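Side-chain contacts in putative nisin-resistance protein (Streptococcus agalactiae 515, PDB 4Y68), which probably protects the bacterium against the lantibiotic nisin by cleaving the peptide, as a member of the S41 family of serine peptidases: residues E44-Y49 and V256-M261; E63-T68 and R76-E81; K70-S75 and L262-R267. One frame throughout, in Å; residues are numbered along the deposited sequence.

Contact 1: E44-Y49 and V256-M261; sequences EQRGLY and VNETFM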
# COMPACT_ATOMS: atom_id res chain seq x y z
N GLU A 44 -20.21 -0.07 6.95
CA GLU A 44 -21.34 0.36 6.13
C GLU A 44 -21.07 1.75 5.50
O GLU A 44 -21.43 2.00 4.34
CB GLU A 44 -22.64 0.37 6.95
CG GLU A 44 -23.82 0.90 6.15
CD GLU A 44 -25.19 0.28 6.50
OE1 GLU A 44 -25.29 -0.81 7.13
OE2 GLU A 44 -26.20 0.91 6.11
N GLN A 45 -20.43 2.63 6.25
CA GLN A 45 -20.25 4.01 5.77
C GLN A 45 -19.28 4.12 4.58
O GLN A 45 -19.46 4.98 3.71
CB GLN A 45 -19.78 4.92 6.93
CG GLN A 45 -19.41 6.38 6.52
CD GLN A 45 -18.77 7.23 7.65
OE1 GLN A 45 -17.71 6.91 8.18
NE2 GLN A 45 -19.44 8.33 8.01
N ARG A 46 -18.25 3.26 4.53
CA ARG A 46 -17.18 3.48 3.55
C ARG A 46 -16.78 2.25 2.73
O ARG A 46 -16.14 2.38 1.67
CB ARG A 46 -15.93 4.03 4.25
CG ARG A 46 -16.08 5.41 4.91
CD ARG A 46 -16.24 6.54 3.87
NE ARG A 46 -15.12 6.60 2.91
CZ ARG A 46 -15.20 7.11 1.68
NH1 ARG A 46 -16.36 7.59 1.24
NH2 ARG A 46 -14.12 7.12 0.89
N GLY A 47 -17.13 1.06 3.21
CA GLY A 47 -16.75 -0.18 2.54
C GLY A 47 -17.36 -0.25 1.15
O GLY A 47 -18.49 0.19 0.95
N LEU A 48 -16.64 -0.81 0.19
CA LEU A 48 -17.12 -0.83 -1.20
C LEU A 48 -18.40 -1.63 -1.42
O LEU A 48 -19.19 -1.28 -2.28
CB LEU A 48 -16.04 -1.39 -2.13
CG LEU A 48 -14.86 -0.45 -2.39
CD1 LEU A 48 -13.81 -1.22 -3.14
CD2 LEU A 48 -15.32 0.75 -3.21
N TYR A 49 -18.58 -2.69 -0.62
CA TYR A 49 -19.57 -3.73 -0.86
C TYR A 49 -20.66 -3.80 0.21
O TYR A 49 -21.49 -4.70 0.20
CB TYR A 49 -18.86 -5.10 -0.94
CG TYR A 49 -17.69 -5.06 -1.87
CD1 TYR A 49 -16.40 -5.18 -1.39
CD2 TYR A 49 -17.88 -4.86 -3.24
CE1 TYR A 49 -15.31 -5.13 -2.27
CE2 TYR A 49 -16.81 -4.81 -4.12
CZ TYR A 49 -15.53 -4.94 -3.62
OH TYR A 49 -14.48 -4.88 -4.48
N VAL A 256 -7.60 0.87 -2.60
CA VAL A 256 -7.23 1.79 -1.54
C VAL A 256 -7.97 1.45 -0.23
O VAL A 256 -9.18 1.20 -0.22
CB VAL A 256 -7.52 3.24 -1.97
CG1 VAL A 256 -7.54 4.18 -0.76
CG2 VAL A 256 -6.49 3.69 -3.02
N ASN A 257 -7.23 1.40 0.88
CA ASN A 257 -7.85 1.29 2.20
C ASN A 257 -7.77 2.58 2.99
O ASN A 257 -6.88 3.41 2.78
CB ASN A 257 -7.19 0.19 3.03
CG ASN A 257 -7.45 -1.20 2.49
OD1 ASN A 257 -8.34 -1.40 1.66
ND2 ASN A 257 -6.66 -2.17 2.96
N GLU A 258 -8.72 2.73 3.91
CA GLU A 258 -8.64 3.77 4.93
C GLU A 258 -8.58 3.03 6.25
O GLU A 258 -9.18 1.97 6.40
CB GLU A 258 -9.83 4.72 4.85
CG GLU A 258 -10.02 5.36 3.46
CD GLU A 258 -11.32 6.19 3.32
OE1 GLU A 258 -12.13 6.20 4.26
OE2 GLU A 258 -11.52 6.82 2.26
N THR A 259 -7.81 3.56 7.21
CA THR A 259 -7.57 2.81 8.43
C THR A 259 -8.10 3.60 9.61
O THR A 259 -7.81 4.79 9.75
CB THR A 259 -6.07 2.49 8.61
OG1 THR A 259 -5.64 1.63 7.54
CG2 THR A 259 -5.83 1.78 9.94
N PHE A 260 -8.88 2.93 10.46
CA PHE A 260 -9.58 3.57 11.57
C PHE A 260 -9.07 3.02 12.89
O PHE A 260 -9.09 1.80 13.12
CB PHE A 260 -11.10 3.37 11.42
CG PHE A 260 -11.65 3.92 10.14
CD1 PHE A 260 -12.10 5.23 10.07
CD2 PHE A 260 -11.67 3.14 8.98
CE1 PHE A 260 -12.58 5.75 8.87
CE2 PHE A 260 -12.16 3.64 7.78
CZ PHE A 260 -12.61 4.95 7.72
N MET A 261 -8.55 3.90 13.74
CA MET A 261 -8.02 3.50 15.04
C MET A 261 -9.16 3.30 16.00
O MET A 261 -9.92 4.24 16.27
CB MET A 261 -7.03 4.52 15.60
CG MET A 261 -6.00 5.01 14.59
SD MET A 261 -5.00 3.70 13.85
CE MET A 261 -4.39 4.53 12.39

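Contact 2: E63-T68 and R76-E81; sequences EKKLKT and RNIVQE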
# COMPACT_ATOMS: atom_id res chain seq x y z
N GLU A 63 -24.90 -8.28 14.51
CA GLU A 63 -25.50 -7.55 15.64
C GLU A 63 -26.15 -8.48 16.68
O GLU A 63 -26.07 -8.22 17.88
CB GLU A 63 -26.53 -6.54 15.12
CG GLU A 63 -25.89 -5.42 14.35
CD GLU A 63 -26.88 -4.63 13.55
OE1 GLU A 63 -28.03 -5.09 13.43
OE2 GLU A 63 -26.52 -3.54 13.04
N LYS A 64 -26.76 -9.56 16.22
CA LYS A 64 -27.39 -10.51 17.14
C LYS A 64 -26.34 -11.15 18.03
O LYS A 64 -26.50 -11.19 19.25
CB LYS A 64 -28.19 -11.58 16.37
CG LYS A 64 -28.84 -12.63 17.28
CD LYS A 64 -29.97 -13.38 16.57
CE LYS A 64 -29.72 -14.89 16.52
NZ LYS A 64 -30.90 -15.65 15.99
N LYS A 65 -25.24 -11.62 17.44
CA LYS A 65 -24.15 -12.16 18.25
C LYS A 65 -23.55 -11.08 19.19
O LYS A 65 -23.19 -11.38 20.32
CB LYS A 65 -23.05 -12.75 17.35
CG LYS A 65 -23.55 -13.82 16.38
CD LYS A 65 -22.39 -14.63 15.80
CE LYS A 65 -22.87 -15.78 14.92
NZ LYS A 65 -23.30 -15.36 13.54
N LEU A 66 -23.43 -9.84 18.71
CA LEU A 66 -22.77 -8.81 19.51
C LEU A 66 -23.52 -8.54 20.82
O LEU A 66 -22.91 -8.10 21.79
CB LEU A 66 -22.61 -7.51 18.71
CG LEU A 66 -21.51 -7.44 17.64
CD1 LEU A 66 -21.51 -6.07 16.97
CD2 LEU A 66 -20.16 -7.73 18.24
N LYS A 67 -24.82 -8.80 20.86
CA LYS A 67 -25.62 -8.53 22.06
C LYS A 67 -25.07 -9.28 23.28
O LYS A 67 -25.16 -8.80 24.40
CB LYS A 67 -27.10 -8.91 21.86
CG LYS A 67 -27.79 -8.24 20.67
CD LYS A 67 -29.10 -7.54 21.06
CE LYS A 67 -28.85 -6.42 22.08
NZ LYS A 67 -29.29 -5.07 21.60
N THR A 68 -24.47 -10.45 23.06
CA THR A 68 -23.91 -11.20 24.18
C THR A 68 -22.39 -11.26 24.17
O THR A 68 -21.81 -12.09 24.87
CB THR A 68 -24.46 -12.65 24.22
OG1 THR A 68 -24.17 -13.32 22.98
CG2 THR A 68 -25.97 -12.64 24.47
N ARG A 76 -14.44 -8.45 17.78
CA ARG A 76 -13.70 -8.43 16.51
C ARG A 76 -13.92 -9.76 15.79
O ARG A 76 -14.09 -9.78 14.57
CB ARG A 76 -12.19 -8.17 16.71
CG ARG A 76 -11.83 -6.75 17.22
CD ARG A 76 -10.31 -6.42 17.14
NE ARG A 76 -9.52 -7.13 18.16
CZ ARG A 76 -9.39 -6.73 19.43
NH1 ARG A 76 -9.99 -5.63 19.85
NH2 ARG A 76 -8.64 -7.44 20.28
N ASN A 77 -13.93 -10.86 16.54
CA ASN A 77 -14.22 -12.17 15.93
C ASN A 77 -15.62 -12.20 15.34
O ASN A 77 -15.82 -12.71 14.25
CB ASN A 77 -14.09 -13.32 16.95
CG ASN A 77 -12.71 -13.40 17.58
OD1 ASN A 77 -11.74 -12.80 17.10
ND2 ASN A 77 -12.62 -14.16 18.68
N ILE A 78 -16.58 -11.65 16.06
CA ILE A 78 -17.97 -11.61 15.60
C ILE A 78 -18.18 -10.76 14.33
O ILE A 78 -18.97 -11.14 13.47
CB ILE A 78 -18.91 -11.11 16.72
CG1 ILE A 78 -19.11 -12.22 17.76
CG2 ILE A 78 -20.25 -10.69 16.16
CD1 ILE A 78 -19.63 -11.73 19.09
N VAL A 79 -17.48 -9.64 14.17
CA VAL A 79 -17.72 -8.80 12.98
C VAL A 79 -16.83 -9.12 11.78
O VAL A 79 -16.89 -8.46 10.74
CB VAL A 79 -17.56 -7.30 13.31
CG1 VAL A 79 -18.50 -6.90 14.46
CG2 VAL A 79 -16.11 -6.99 13.67
N GLN A 80 -15.96 -10.12 11.94
CA GLN A 80 -15.03 -10.52 10.90
C GLN A 80 -15.70 -10.81 9.55
O GLN A 80 -15.21 -10.38 8.49
CB GLN A 80 -14.25 -11.74 11.37
CG GLN A 80 -13.13 -12.22 10.46
CD GLN A 80 -12.25 -13.28 11.16
OE1 GLN A 80 -12.66 -13.89 12.15
NE2 GLN A 80 -11.03 -13.48 10.65
N GLU A 81 -16.82 -11.55 9.58
CA GLU A 81 -17.53 -11.88 8.34
C GLU A 81 -18.02 -10.60 7.67
O GLU A 81 -17.92 -10.43 6.46
CB GLU A 81 -18.70 -12.85 8.60
CG GLU A 81 -19.50 -13.20 7.35
CD GLU A 81 -20.81 -13.97 7.61
OE1 GLU A 81 -21.41 -13.87 8.72
OE2 GLU A 81 -21.25 -14.67 6.68

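Contact 3: K70-S75 and L262-R267; sequences KSYQES and LYDGAR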
# COMPACT_ATOMS: atom_id res chain seq x y z
N LYS A 70 -18.66 -10.58 25.19
CA LYS A 70 -18.08 -10.31 26.52
C LYS A 70 -16.71 -9.62 26.47
O LYS A 70 -16.14 -9.30 27.52
CB LYS A 70 -17.96 -11.62 27.30
CG LYS A 70 -19.27 -12.32 27.57
CD LYS A 70 -20.08 -11.56 28.61
CE LYS A 70 -21.22 -12.42 29.14
NZ LYS A 70 -22.29 -12.66 28.13
N SER A 71 -16.15 -9.43 25.28
CA SER A 71 -14.91 -8.65 25.18
C SER A 71 -14.77 -8.05 23.80
O SER A 71 -15.51 -8.43 22.87
CB SER A 71 -13.71 -9.52 25.52
OG SER A 71 -13.38 -10.34 24.42
N TYR A 72 -13.84 -7.11 23.67
CA TYR A 72 -13.52 -6.49 22.38
C TYR A 72 -12.97 -7.51 21.41
O TYR A 72 -13.35 -7.52 20.24
CB TYR A 72 -12.49 -5.36 22.55
CG TYR A 72 -12.99 -4.14 23.29
CD1 TYR A 72 -14.34 -3.96 23.53
CD2 TYR A 72 -12.10 -3.17 23.75
CE1 TYR A 72 -14.79 -2.84 24.21
CE2 TYR A 72 -12.54 -2.06 24.43
CZ TYR A 72 -13.89 -1.90 24.66
OH TYR A 72 -14.34 -0.79 25.33
N GLN A 73 -12.06 -8.35 21.89
CA GLN A 73 -11.50 -9.44 21.08
C GLN A 73 -12.62 -10.31 20.50
O GLN A 73 -12.57 -10.69 19.33
CB GLN A 73 -10.55 -10.30 21.93
CG GLN A 73 -9.93 -11.50 21.21
CD GLN A 73 -9.27 -11.11 19.88
OE1 GLN A 73 -9.80 -11.44 18.81
NE2 GLN A 73 -8.12 -10.44 19.94
N GLU A 74 -13.62 -10.61 21.32
CA GLU A 74 -14.75 -11.42 20.90
C GLU A 74 -15.56 -10.66 19.86
O GLU A 74 -15.95 -11.22 18.83
CB GLU A 74 -15.64 -11.81 22.10
CG GLU A 74 -16.62 -12.94 21.79
CD GLU A 74 -17.74 -13.14 22.84
OE1 GLU A 74 -17.58 -12.79 24.03
OE2 GLU A 74 -18.79 -13.69 22.45
N SER A 75 -15.78 -9.38 20.11
CA SER A 75 -16.47 -8.54 19.14
C SER A 75 -15.77 -8.50 17.79
O SER A 75 -16.45 -8.52 16.76
CB SER A 75 -16.63 -7.13 19.67
OG SER A 75 -17.63 -7.07 20.65
N LEU A 262 -9.29 2.09 16.52
CA LEU A 262 -10.40 1.77 17.41
C LEU A 262 -10.05 2.07 18.86
O LEU A 262 -8.90 2.37 19.19
CB LEU A 262 -10.79 0.30 17.23
CG LEU A 262 -11.10 -0.02 15.77
CD1 LEU A 262 -11.35 -1.51 15.59
CD2 LEU A 262 -12.30 0.81 15.30
N TYR A 263 -11.04 1.95 19.74
CA TYR A 263 -10.88 2.42 21.11
C TYR A 263 -9.66 1.85 21.86
O TYR A 263 -9.01 2.57 22.60
CB TYR A 263 -12.14 2.13 21.90
CG TYR A 263 -12.26 2.96 23.16
CD1 TYR A 263 -11.70 2.52 24.35
CD2 TYR A 263 -12.92 4.19 23.16
CE1 TYR A 263 -11.80 3.25 25.52
CE2 TYR A 263 -13.03 4.94 24.33
CZ TYR A 263 -12.46 4.46 25.51
OH TYR A 263 -12.53 5.18 26.68
N ASP A 264 -9.31 0.59 21.64
CA ASP A 264 -8.25 -0.03 22.42
C ASP A 264 -6.94 -0.17 21.66
O ASP A 264 -6.08 -0.98 22.05
CB ASP A 264 -8.71 -1.41 22.90
CG ASP A 264 -9.04 -2.34 21.75
OD1 ASP A 264 -9.38 -1.82 20.66
OD2 ASP A 264 -8.95 -3.57 21.92
N GLY A 265 -6.78 0.58 20.57
CA GLY A 265 -5.56 0.50 19.77
C GLY A 265 -5.61 -0.53 18.64
O GLY A 265 -4.66 -0.69 17.87
N ALA A 266 -6.73 -1.24 18.53
CA ALA A 266 -6.91 -2.09 17.37
C ALA A 266 -7.17 -1.19 16.15
O ALA A 266 -7.61 -0.06 16.30
CB ALA A 266 -8.03 -3.07 17.59
N ARG A 267 -6.88 -1.70 14.96
CA ARG A 267 -7.11 -0.97 13.71
C ARG A 267 -8.08 -1.67 12.76
O ARG A 267 -7.92 -2.85 12.47
CB ARG A 267 -5.81 -0.77 12.95
CG ARG A 267 -4.75 -0.03 13.67
CD ARG A 267 -3.65 0.35 12.67
NE ARG A 267 -2.58 1.12 13.29
CZ ARG A 267 -1.38 1.30 12.75
NH1 ARG A 267 -1.10 0.76 11.56
NH2 ARG A 267 -0.46 2.02 13.39

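Contact 1: E44-Y49 and V256-M261
Arg46, in the C-terminal part of helix 32-46, the first helix of an N-terminal helical bundle, reaches across to Glu258 on a strand of the antiparallel sheet, within the peptidase family S41 region. Residues 256-261 form one arm of a beta hairpin, pairing with strand 267-276. Glu258 and Phe260, two positions apart, both project from this arm toward the helix. The contact is a two-point, side-on salt bridge. Arg46 NH2 donates to Glu258 OE2 at 3.0 Å, and a weaker bond runs from Arg46 NE to Glu258 OE1 at 3.3 Å. The guanidinium and carboxylate planes are nearly parallel (14° apart) but offset, NH2 standing 30° out of the carboxylate plane. The shorter bond still comes in on the syn side of OE2. The two side chains cross at about a right angle: that of Glu258 is extended beyond CG, whereas Arg46 bends at chi2 (-69°) and again at chi3, folding its charged end round to the glutamate. Beside the ion pair, Arg46 CG lies 4.5 Å from Phe260 CZ, a loose apolar approach by the aliphatic part of the arginine. Long, partly hydrophobic arginine suits this double task, and glutamate has the length to bring a carboxylate up from the strand. Arg46 NH1 turns to a second acid, Asp186, just after strand 180-185, and the Arg46 side chain also touches Thr272 on the neighbouring strand. With NE, NH1 and NH2 each given to a carboxylate oxygen, the guanidinium is held against rotation; its charge probably offsets those of Glu258 and Asp186 and would favour their ionised forms, tying this part of the helix electrostatically to the sheet.

Contact 2: E63-T68 and R76-E81
Two consecutive helices, 55-66 and 72-87, run in roughly opposite directions here, joined by a short turn, and their backbones come closest where the CA atoms of Lys65 and Ile78 are 6.7 Å apart. So near an approach lets short branched side chains touch close to the backbone. Ile78 is the centre of the interface, pointing at the other helix and setting CG2 between Leu66 and Lys65, and CD1 near the Lys65 backbone. Its CG2 methyl touches Leu66 CD2 at 3.6 Å and reaches Lys65 CB at 3.7 Å, while its CD1 lies 3.8 Å from the carbonyl oxygen Lys65 O. With CG1 anti to the carbonyl carbon (chi1 -75°), CG2 falls anti to the backbone N, and both branches are used. Beta-branched isoleucine suits the place because it offers a broad, stiff apolar surface close to the backbone. Leu66 sets out alongside the other helix, and its fork comes nearer to it: CD2 meets Ile78, and CD1 meets Val79 CG1 at 4.0 Å, the leucine and valine crossing at about a right angle. Leu66 and Val79 are buried, and Leu40 of helix 32-46 packs on both, whereas Lys65 lies at the outer margin. Only the root of the lysine is apolar packing; its chain leads away from the interface and puts NZ 5.4 Å from Glu81 OE1, too long for a contact but of opposite charge. Glu81 has a closer partner in Arg61, whose salt bridge also links the two helices. Branched aliphatic residues inside and charged ones at the margin suit this antiparallel helical hairpin; with helix 32-46 laid over its inner side, the hairpin becomes a three-helix bundle at the N-terminal end of the protein.

Contact 3: K70-S75 and L262-R267
Tyr72 presents the edge of its ring to Asp264, where the first turn of helix 72-87 meets the tip of the beta hairpin formed by strands 256-261 and 267-276. Ring and carboxylate planes stand 80° apart, and the two side chains run antiparallel to one another, side by side. Asp264 OD2 lies near the ring plane, 3.7 Å from Tyr72 CD2, an approach in which the positive rim of the ring would suit the acid's negative charge. Farther out, Tyr72 OH comes to 4.3 Å from Tyr263 CD1, obliquely to that ring; the hydroxyl's hydrogen bond goes to Pro30 O. Tyr35 stacks on Tyr72 and bonds through its own hydroxyl to Asp264 OD1, while Arg76 pairs with OD2, so the acid is gripped at both oxygens. Residues 262-265 make a type I turn with a G1 bulge, whose left-handed position is taken by Gly265, as that conformation favours. Across the interface, Ser71 caps the helix by accepting from Glu74 N. With CG set between backbone N and carbonyl carbon (chi1 60°), Asp264 also folds back over its own turn, OD1 accepting a weak 3.4 Å bond from Ala266 N.

All three contacts lie on one side of the chain's centre and involve the N-terminal helices, but in different ways. Contact 2 joins helices to each other and is partly buried, with two buried residues and apolar contacts; contacts 1 and 3 are surface contacts that fasten helices 32-46 and 72-87 to one hairpin, contact 1 along strand 256-261 and contact 3 at the turn, and rely on charge and ring edges. Contacts 2 and 3 share helix 72-87, and Leu66 packs on Ser75 between them, besides the Arg76 link, while contacts 1 and 3 meet where Arg267 packs beside Thr259 and Met261. Contacts 1 and 2 do not touch, nearest atoms about 7 Å apart.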